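Local coordinates for DUF4974 domain-containing protein (Parabacteroides distasonis, PDB 4M0N) that is a putative anti-sigma factor of the FecR family, probably antagonising a sigma factor, here as the part holding the FecR and FecR C-terminal regions, at residues 104-118 and 127-139. The protein carries 1 engineered substitution. Residues are numbered along the deposited sequence; the frame is centred on the assembly and turned at random.
Sequences DELMAVSVRTGKVEV and LLPNEQIIVNNTN. With EDO (1,2-ethanediol), chain C.
Strands 106-111 and 131-136 pair inside a seven-stranded antiparallel sheet: Met-107 with Val-135 and Val-109 with Ile-133 form hydrogen-bonded pairs. On the face bearing Ala-108 and Ile-134, the extended Gln-132 chain, CG anti to the backbone N (chi1 173°), brings NE2 to Ser-110 OG at 2.9 Å, the hydroxyl lying close to the amide plane. Toward the start of strand 106-111, Leu-106 CD2 lies against both Ile-134 CG2 and Asn-136 ND2. Segment 104-118 runs on from this sheet into a second one, packed on the first as a beta sandwich, and 127-139 comes back from it; there Val-116 and Leu-127 form a hydrogen-bonded pair. Between the sheets, Val-111 CG2 packs 3.5 Å from Leu-127 CB, and Val-118 CG2 meets Ile-133 CD1 tip to tip at 3.8 Å. Segment 127-139 rounds its corner in a type II turn, Leu-128 to Glu-131, where Asn-130 N bonds to Val-111 O; the other turns at the classic beta bulge of Arg-112 and Thr-113, both facing Ser-95. At the far end Asn-137 ND2 donates to Asp-104 O (2.8 Å) from above the carbonyl plane, while Asn-136 OD1 takes Thr-138 N in an Asx turn and also Thr-138 OG1 (2.6 Å).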
ATOM      1  N   ASP A 104       8.120  -0.768  -5.424  1.00 16.80           N
ATOM      2  CA  ASP A 104       7.064  -0.175  -6.243  1.00 16.13           C
ATOM      3  C   ASP A 104       7.494   1.212  -6.720  1.00 18.69           C
ATOM      4  O   ASP A 104       8.292   1.885  -6.076  1.00 17.52           O
ATOM      5  CB  ASP A 104       5.765   0.004  -5.456  1.00 16.26           C
ATOM      6  CG  ASP A 104       5.015  -1.307  -5.193  1.00 16.13           C
ATOM      7  OD1 ASP A 104       5.551  -2.398  -5.524  1.00 17.35           O
ATOM      8  OD2 ASP A 104       3.867  -1.218  -4.643  1.00 17.54           O
ATOM      9  N   GLU A 105       6.911   1.628  -7.822  1.00 18.75           N
ATOM     10  CA  GLU A 105       7.165   2.955  -8.366  0.50 20.43           C
ATOM     11  C   GLU A 105       6.433   4.028  -7.560  1.00 17.79           C
ATOM     12  O   GLU A 105       6.868   5.174  -7.550  1.00 18.61           O
ATOM     13  CB  GLU A 105       6.813   3.042  -9.865  0.50 24.30           C
ATOM     14  CG  GLU A 105       5.345   2.924 -10.242  0.50 25.69           C
ATOM     15  CD  GLU A 105       5.063   3.336 -11.681  0.50 28.74           C
ATOM     16  OE1 GLU A 105       5.813   2.912 -12.588  0.50 32.03           O
ATOM     17  OE2 GLU A 105       4.083   4.084 -11.904  0.50 34.19           O
ATOM     18  N   LEU A 106       5.342   3.671  -6.881  1.00 16.65           N
ATOM     19  CA  LEU A 106       4.574   4.655  -6.144  1.00 16.60           C
ATOM     20  C   LEU A 106       4.516   4.376  -4.661  1.00 17.03           C
ATOM     21  O   LEU A 106       4.543   3.212  -4.240  1.00 19.45           O
ATOM     22  CB  LEU A 106       3.145   4.729  -6.659  1.00 20.67           C
ATOM     23  CG  LEU A 106       2.915   4.940  -8.151  1.00 24.58           C
ATOM     24  CD1 LEU A 106       1.439   4.787  -8.508  1.00 29.96           C
ATOM     25  CD2 LEU A 106       3.418   6.316  -8.521  1.00 24.70           C
ATOM     26  N   MET A 107       4.431   5.453  -3.878  1.00 14.11           N
ATOM     27  CA  MET A 107       4.126   5.407  -2.471  1.00 13.67           C
ATOM     28  C   MET A 107       2.890   6.285  -2.238  1.00 13.74           C
ATOM     29  O   MET A 107       2.717   7.281  -2.908  1.00 14.45           O
ATOM     30  CB  MET A 107       5.332   5.924  -1.702  1.00 15.98           C
ATOM     31  CG  MET A 107       5.180   6.070  -0.225  1.00 19.59           C
ATOM     32  SD  MET A 107       4.647   7.692   0.324  1.00 25.94           S
ATOM     33  CE  MET A 107       4.987   7.418   2.063  1.00 24.40           C
ATOM     34  N   ALA A 108       1.997   5.850  -1.369  1.00 12.67           N
ATOM     35  CA  ALA A 108       0.786   6.625  -1.115  1.00 13.77           C
ATOM     36  C   ALA A 108       0.356   6.554   0.325  1.00 14.56           C
ATOM     37  O   ALA A 108       0.386   5.481   0.960  1.00 13.51           O
ATOM     38  CB  ALA A 108      -0.369   6.172  -1.985  1.00 15.33           C
ATOM     39  N   VAL A 109      -0.080   7.711   0.828  1.00 13.84           N
ATOM     40  CA  VAL A 109      -0.672   7.832   2.143  1.00 13.28           C
ATOM     41  C   VAL A 109      -2.106   8.310   1.979  1.00 12.66           C
ATOM     42  O   VAL A 109      -2.364   9.279   1.279  1.00 13.49           O
ATOM     43  CB  VAL A 109       0.109   8.846   3.010  1.00 14.43           C
ATOM     44  CG1 VAL A 109      -0.546   9.048   4.363  1.00 14.69           C
ATOM     45  CG2 VAL A 109       1.567   8.397   3.143  1.00 15.70           C
ATOM     46  N   SER A 110      -3.033   7.577   2.585  1.00 12.71           N
ATOM     47  CA  SER A 110      -4.478   7.783   2.375  1.00 13.69           C
ATOM     48  C   SER A 110      -5.158   7.811   3.725  1.00 13.77           C
ATOM     49  O   SER A 110      -4.997   6.891   4.526  1.00 14.15           O
ATOM     50  CB  SER A 110      -5.057   6.646   1.557  1.00 14.72           C
ATOM     51  OG  SER A 110      -4.325   6.385   0.355  1.00 14.56           O
ATOM     52  N   VAL A 111      -5.906   8.880   4.001  1.00 14.23           N
ATOM     53  CA  VAL A 111      -6.459   9.104   5.330  1.00 14.82           C
ATOM     54  C   VAL A 111      -7.895   8.605   5.405  1.00 15.15           C
ATOM     55  O   VAL A 111      -8.712   8.941   4.564  1.00 16.02           O
ATOM     56  CB  VAL A 111      -6.451  10.601   5.715  1.00 15.11           C
ATOM     57  CG1 VAL A 111      -6.994  10.795   7.114  1.00 15.75           C
ATOM     58  CG2 VAL A 111      -5.051  11.178   5.570  1.00 16.54           C
ATOM     59  N   ARG A 112      -8.170   7.757   6.384  1.00 16.02           N
ATOM     60  CA  ARG A 112      -9.515   7.277   6.624  1.00 16.91           C
ATOM     61  C   ARG A 112     -10.261   8.147   7.639  1.00 19.22           C
ATOM     62  O   ARG A 112     -11.397   8.562   7.407  1.00 17.68           O
ATOM     63  CB  ARG A 112      -9.481   5.847   7.110  1.00 18.74           C
ATOM     64  CG  ARG A 112     -10.855   5.236   7.312  1.00 21.58           C
ATOM     65  CD  ARG A 112     -11.286   4.518   6.053  1.00 29.44           C
ATOM     66  NE  ARG A 112     -12.517   3.753   6.210  1.00 33.58           N
ATOM     67  CZ  ARG A 112     -13.749   4.259   6.144  1.00 38.30           C
ATOM     68  NH1 ARG A 112     -13.961   5.550   5.902  1.00 36.65           N
ATOM     69  NH2 ARG A 112     -14.791   3.448   6.305  1.00 42.48           N
ATOM     70  N   THR A 113      -9.617   8.410   8.770  1.00 17.13           N
ATOM     71  CA  THR A 113     -10.191   9.251   9.800  1.00 19.94           C
ATOM     72  C   THR A 113      -9.104  10.151  10.372  1.00 18.46           C
ATOM     73  O   THR A 113      -7.944   9.812  10.353  1.00 17.71           O
ATOM     74  CB  THR A 113     -10.830   8.420  10.944  1.00 22.29           C
ATOM     75  OG1 THR A 113      -9.820   7.750  11.695  1.00 25.23           O
ATOM     76  CG2 THR A 113     -11.739   7.368  10.383  1.00 24.41           C
ATOM     77  N   GLY A 114      -9.488  11.316  10.871  1.00 19.84           N
ATOM     78  CA  GLY A 114      -8.551  12.208  11.546  1.00 19.67           C
ATOM     79  C   GLY A 114      -7.732  13.052  10.586  1.00 21.38           C
ATOM     80  O   GLY A 114      -8.074  13.186   9.405  1.00 21.33           O
ATOM     81  N   LYS A 115      -6.598  13.556  11.086  1.00 19.13           N
ATOM     82  CA  LYS A 115      -5.751  14.523  10.383  1.00 19.47           C
ATOM     83  C   LYS A 115      -4.341  13.974  10.412  1.00 19.90           C
ATOM     84  O   LYS A 115      -3.886  13.473  11.438  1.00 19.71           O
ATOM     85  CB  LYS A 115      -5.812  15.898  11.052  1.00 23.41           C
ATOM     86  CG  LYS A 115      -7.199  16.508  10.965  1.00 24.85           C
ATOM     87  CD  LYS A 115      -7.244  17.920  11.488  1.00 28.04           C
ATOM     88  CE  LYS A 115      -8.673  18.423  11.503  1.00 28.90           C
ATOM     89  NZ  LYS A 115      -8.733  19.845  11.881  1.00 29.67           N
ATOM     90  N   VAL A 116      -3.685  14.025   9.255  1.00 19.80           N
ATOM     91  CA  VAL A 116      -2.385  13.425   9.086  1.00 16.60           C
ATOM     92  C   VAL A 116      -1.426  14.433   8.443  1.00 18.28           C
ATOM     93  O   VAL A 116      -1.792  15.120   7.490  1.00 19.21           O
ATOM     94  CB  VAL A 116      -2.534  12.199   8.167  1.00 19.85           C
ATOM     95  CG1 VAL A 116      -1.212  11.612   7.828  1.00 20.00           C
ATOM     96  CG2 VAL A 116      -3.467  11.168   8.821  1.00 19.60           C
ATOM     97  N   GLU A 117      -0.198  14.502   8.955  1.00 15.85           N
ATOM     98  CA  GLU A 117       0.840  15.338   8.324  1.00 16.53           C
ATOM     99  C   GLU A 117       1.855  14.422   7.652  1.00 17.18           C
ATOM    100  O   GLU A 117       2.323  13.486   8.254  1.00 18.13           O
ATOM    101  CB  GLU A 117       1.568  16.187   9.367  1.00 19.99           C
ATOM    102  CG  GLU A 117       2.623  17.113   8.798  1.00 22.54           C
ATOM    103  CD  GLU A 117       3.250  18.055   9.833  1.00 29.25           C
ATOM    104  OE1 GLU A 117       2.506  18.827  10.463  1.00 30.43           O
ATOM    105  OE2 GLU A 117       4.485  18.033   9.994  1.00 30.63           O
ATOM    106  N   VAL A 118       2.200  14.722   6.408  1.00 15.63           N
ATOM    107  CA  VAL A 118       3.179  13.964   5.686  1.00 14.94           C
ATOM    108  C   VAL A 118       4.376  14.848   5.441  1.00 15.31           C
ATOM    109  O   VAL A 118       4.298  15.844   4.714  1.00 15.46           O
ATOM    110  CB  VAL A 118       2.612  13.458   4.352  1.00 15.01           C
ATOM    111  CG1 VAL A 118       3.663  12.632   3.621  1.00 15.60           C
ATOM    112  CG2 VAL A 118       1.347  12.619   4.593  1.00 15.20           C
ATOM    113  N   LEU A 127      -3.279  16.301   5.507  1.00 17.56           N
ATOM    114  CA  LEU A 127      -4.316  15.552   4.796  1.00 19.88           C
ATOM    115  C   LEU A 127      -5.476  15.300   5.723  1.00 18.90           C
ATOM    116  O   LEU A 127      -5.291  15.114   6.921  1.00 19.36           O
ATOM    117  CB  LEU A 127      -3.784  14.212   4.364  1.00 18.27           C
ATOM    118  CG  LEU A 127      -2.682  14.242   3.304  1.00 20.07           C
ATOM    119  CD1 LEU A 127      -2.235  12.805   3.137  1.00 20.38           C
ATOM    120  CD2 LEU A 127      -3.161  14.859   2.004  1.00 19.58           C
ATOM    121  N   LEU A 128      -6.668  15.311   5.134  1.00 17.24           N
ATOM    122  CA  LEU A 128      -7.896  15.014   5.820  1.00 16.67           C
ATOM    123  C   LEU A 128      -8.517  13.733   5.249  1.00 15.48           C
ATOM    124  O   LEU A 128      -8.014  13.173   4.282  1.00 14.99           O
ATOM    125  CB  LEU A 128      -8.863  16.181   5.572  1.00 17.15           C
ATOM    126  CG  LEU A 128      -8.454  17.540   6.123  1.00 20.86           C
ATOM    127  CD1 LEU A 128      -9.440  18.588   5.582  1.00 23.33           C
ATOM    128  CD2 LEU A 128      -8.509  17.441   7.629  1.00 22.31           C
ATOM    129  N   PRO A 129      -9.636  13.275   5.857  1.00 16.09           N
ATOM    130  CA  PRO A 129     -10.225  12.029   5.377  1.00 15.88           C
ATOM    131  C   PRO A 129     -10.557  12.034   3.902  1.00 15.62           C
ATOM    132  O   PRO A 129     -11.039  13.012   3.351  1.00 16.02           O
ATOM    133  CB  PRO A 129     -11.468  11.880   6.260  1.00 16.84           C
ATOM    134  CG  PRO A 129     -11.037  12.504   7.563  1.00 16.92           C
ATOM    135  CD  PRO A 129     -10.277  13.721   7.105  1.00 17.53           C
ATOM    136  N   ASN A 130     -10.226  10.925   3.262  1.00 14.66           N
ATOM    137  CA  ASN A 130     -10.425  10.730   1.833  1.00 15.49           C
ATOM    138  C   ASN A 130      -9.615  11.678   0.945  1.00 14.44           C
ATOM    139  O   ASN A 130      -9.995  11.983  -0.174  1.00 16.30           O
ATOM    140  CB  ASN A 130     -11.891  10.677   1.492  1.00 16.62           C
ATOM    141  CG  ASN A 130     -12.618   9.632   2.323  1.00 19.56           C
ATOM    142  OD1 ASN A 130     -12.118   8.518   2.487  1.00 16.42           O
ATOM    143  ND2 ASN A 130     -13.683  10.027   2.958  1.00 21.29           N
ATOM    144  N   GLU A 131      -8.505  12.156   1.503  1.00 14.81           N
ATOM    145  CA  GLU A 131      -7.420  12.754   0.754  1.00 15.01           C
ATOM    146  C   GLU A 131      -6.230  11.804   0.773  1.00 14.64           C
ATOM    147  O   GLU A 131      -6.098  10.949   1.648  1.00 15.38           O
ATOM    148  CB  GLU A 131      -7.033  14.102   1.375  1.00 15.06           C
ATOM    149  CG  GLU A 131      -8.173  15.099   1.376  1.00 17.66           C
ATOM    150  CD  GLU A 131      -7.699  16.510   1.746  1.00 20.59           C
ATOM    151  OE1 GLU A 131      -6.846  16.619   2.668  1.00 18.47           O
ATOM    152  OE2 GLU A 131      -8.172  17.480   1.105  1.00 20.97           O
ATOM    153  N   GLN A 132      -5.381  11.950  -0.226  1.00 15.33           N
ATOM    154  CA  GLN A 132      -4.277  11.067  -0.426  1.00 14.98           C
ATOM    155  C   GLN A 132      -3.118  11.844  -1.002  1.00 15.06           C
ATOM    156  O   GLN A 132      -3.326  12.798  -1.722  1.00 16.17           O
ATOM    157  CB  GLN A 132      -4.743  10.015  -1.453  1.00 18.93           C
ATOM    158  CG  GLN A 132      -3.763   9.044  -2.002  1.00 26.60           C
ATOM    159  CD  GLN A 132      -4.439   8.107  -2.974  1.00 19.98           C
ATOM    160  OE1 GLN A 132      -4.776   8.465  -4.128  1.00 19.62           O
ATOM    161  NE2 GLN A 132      -4.643   6.908  -2.516  1.00 20.04           N
ATOM    162  N   ILE A 133      -1.909  11.393  -0.691  1.00 15.21           N
ATOM    163  CA  ILE A 133      -0.698  11.850  -1.362  0.50 14.68           C
ATOM    164  C   ILE A 133      -0.067  10.649  -2.045  1.00 14.61           C
ATOM    165  O   ILE A 133       0.007   9.556  -1.463  1.00 13.68           O
ATOM    166  CB  ILE A 133       0.289  12.461  -0.375  0.50 13.78           C
ATOM    167  CG1 ILE A 133      -0.231  13.833   0.079  0.50 14.20           C
ATOM    168  CG2 ILE A 133       1.697  12.562  -0.969  0.50 14.65           C
ATOM    169  CD1 ILE A 133       0.474  14.283   1.323  0.50 14.92           C
ATOM    170  N   ILE A 134       0.312  10.838  -3.306  1.00 15.56           N
ATOM    171  CA  ILE A 134       1.005   9.827  -4.073  1.00 14.39           C
ATOM    172  C   ILE A 134       2.369  10.405  -4.362  1.00 15.74           C
ATOM    173  O   ILE A 134       2.477  11.500  -4.944  1.00 18.49           O
ATOM    174  CB  ILE A 134       0.264   9.456  -5.373  1.00 16.21           C
ATOM    175  CG1 ILE A 134      -1.189   9.000  -5.060  1.00 18.68           C
ATOM    176  CG2 ILE A 134       1.058   8.388  -6.137  1.00 18.37           C
ATOM    177  CD1 ILE A 134      -2.012   8.582  -6.275  1.00 25.02           C
ATOM    178  N   VAL A 135       3.413   9.670  -3.989  1.00 16.19           N
ATOM    179  CA  VAL A 135       4.788  10.014  -4.339  1.00 16.67           C
ATOM    180  C   VAL A 135       5.279   9.053  -5.403  1.00 17.41           C
ATOM    181  O   VAL A 135       5.156   7.843  -5.269  1.00 16.07           O
ATOM    182  CB  VAL A 135       5.720   9.936  -3.113  1.00 19.91           C
ATOM    183  CG1 VAL A 135       7.195  10.105  -3.493  1.00 23.95           C
ATOM    184  CG2 VAL A 135       5.324  10.975  -2.096  1.00 20.43           C
ATOM    185  N   ASN A 136       5.854   9.595  -6.455  1.00 16.84           N
ATOM    186  CA  ASN A 136       6.411   8.745  -7.481  1.00 18.50           C
ATOM    187  C   ASN A 136       7.923   8.587  -7.178  1.00 20.19           C
ATOM    188  O   ASN A 136       8.705   9.533  -7.216  1.00 21.70           O
ATOM    189  CB  ASN A 136       6.091   9.349  -8.845  1.00 21.12           C
ATOM    190  CG  ASN A 136       6.424   8.429  -9.991  1.00 24.25           C
ATOM    191  OD1 ASN A 136       7.508   7.879 -10.059  1.00 23.42           O
ATOM    192  ND2 ASN A 136       5.486   8.265 -10.898  1.00 27.78           N
ATOM    193  N   ASN A 137       8.323   7.367  -6.866  1.00 18.76           N
ATOM    194  CA  ASN A 137       9.703   7.063  -6.487  1.00 22.22           C
ATOM    195  C   ASN A 137      10.654   7.165  -7.661  1.00 24.44           C
ATOM    196  O   ASN A 137      11.887   7.224  -7.481  1.00 27.27           O
ATOM    197  CB  ASN A 137       9.802   5.632  -5.955  1.00 22.19           C
ATOM    198  CG  ASN A 137       9.058   5.422  -4.684  1.00 21.08           C
ATOM    199  OD1 ASN A 137       9.107   6.257  -3.766  1.00 21.19           O
ATOM    200  ND2 ASN A 137       8.360   4.275  -4.593  1.00 21.11           N
ATOM    201  N   THR A 138      10.118   7.162  -8.872  1.00 24.23           N
ATOM    202  CA  THR A 138      10.997   7.154 -10.028  1.00 24.11           C
ATOM    203  C   THR A 138      11.293   8.530 -10.587  1.00 23.69           C
ATOM    204  O   THR A 138      12.302   8.705 -11.252  1.00 25.13           O
ATOM    205  CB  THR A 138      10.425   6.326 -11.170  1.00 28.36           C
ATOM    206  OG1 THR A 138       9.333   7.032 -11.733  1.00 29.31           O
ATOM    207  CG2 THR A 138       9.950   4.961 -10.714  1.00 31.14           C
ATOM    208  N   ASN A 139      10.404   9.503 -10.379  1.00 24.64           N
ATOM    209  CA  ASN A 139      10.567  10.823 -11.022  1.00 25.36           C
ATOM    210  C   ASN A 139      10.314  12.003 -10.083  1.00 23.38           C
ATOM    211  O   ASN A 139      10.442  13.166 -10.478  1.00 24.90           O
ATOM    212  CB  ASN A 139       9.686  10.918 -12.259  1.00 24.69           C
ATOM    213  CG  ASN A 139       8.212  10.882 -11.940  1.00 27.47           C
ATOM    214  OD1 ASN A 139       7.824  11.102 -10.816  1.00 24.28           O
ATOM    215  ND2 ASN A 139       7.383  10.591 -12.941  1.00 27.33           N
TER
HETATM  216  C1  EDO C 402       2.807  11.273  -9.244  1.00 38.56           C
HETATM  217  O1  EDO C 402       3.435  10.820 -10.456  1.00 34.32           O
HETATM  218  C2  EDO C 402       1.696  10.307  -8.856  1.00 35.72           C
HETATM  219  O2  EDO C 402       0.801  10.101  -9.950  1.00 41.55           O
HETATM  220  O   HOH W   1       6.823   2.886  -2.564  1.00 16.08           O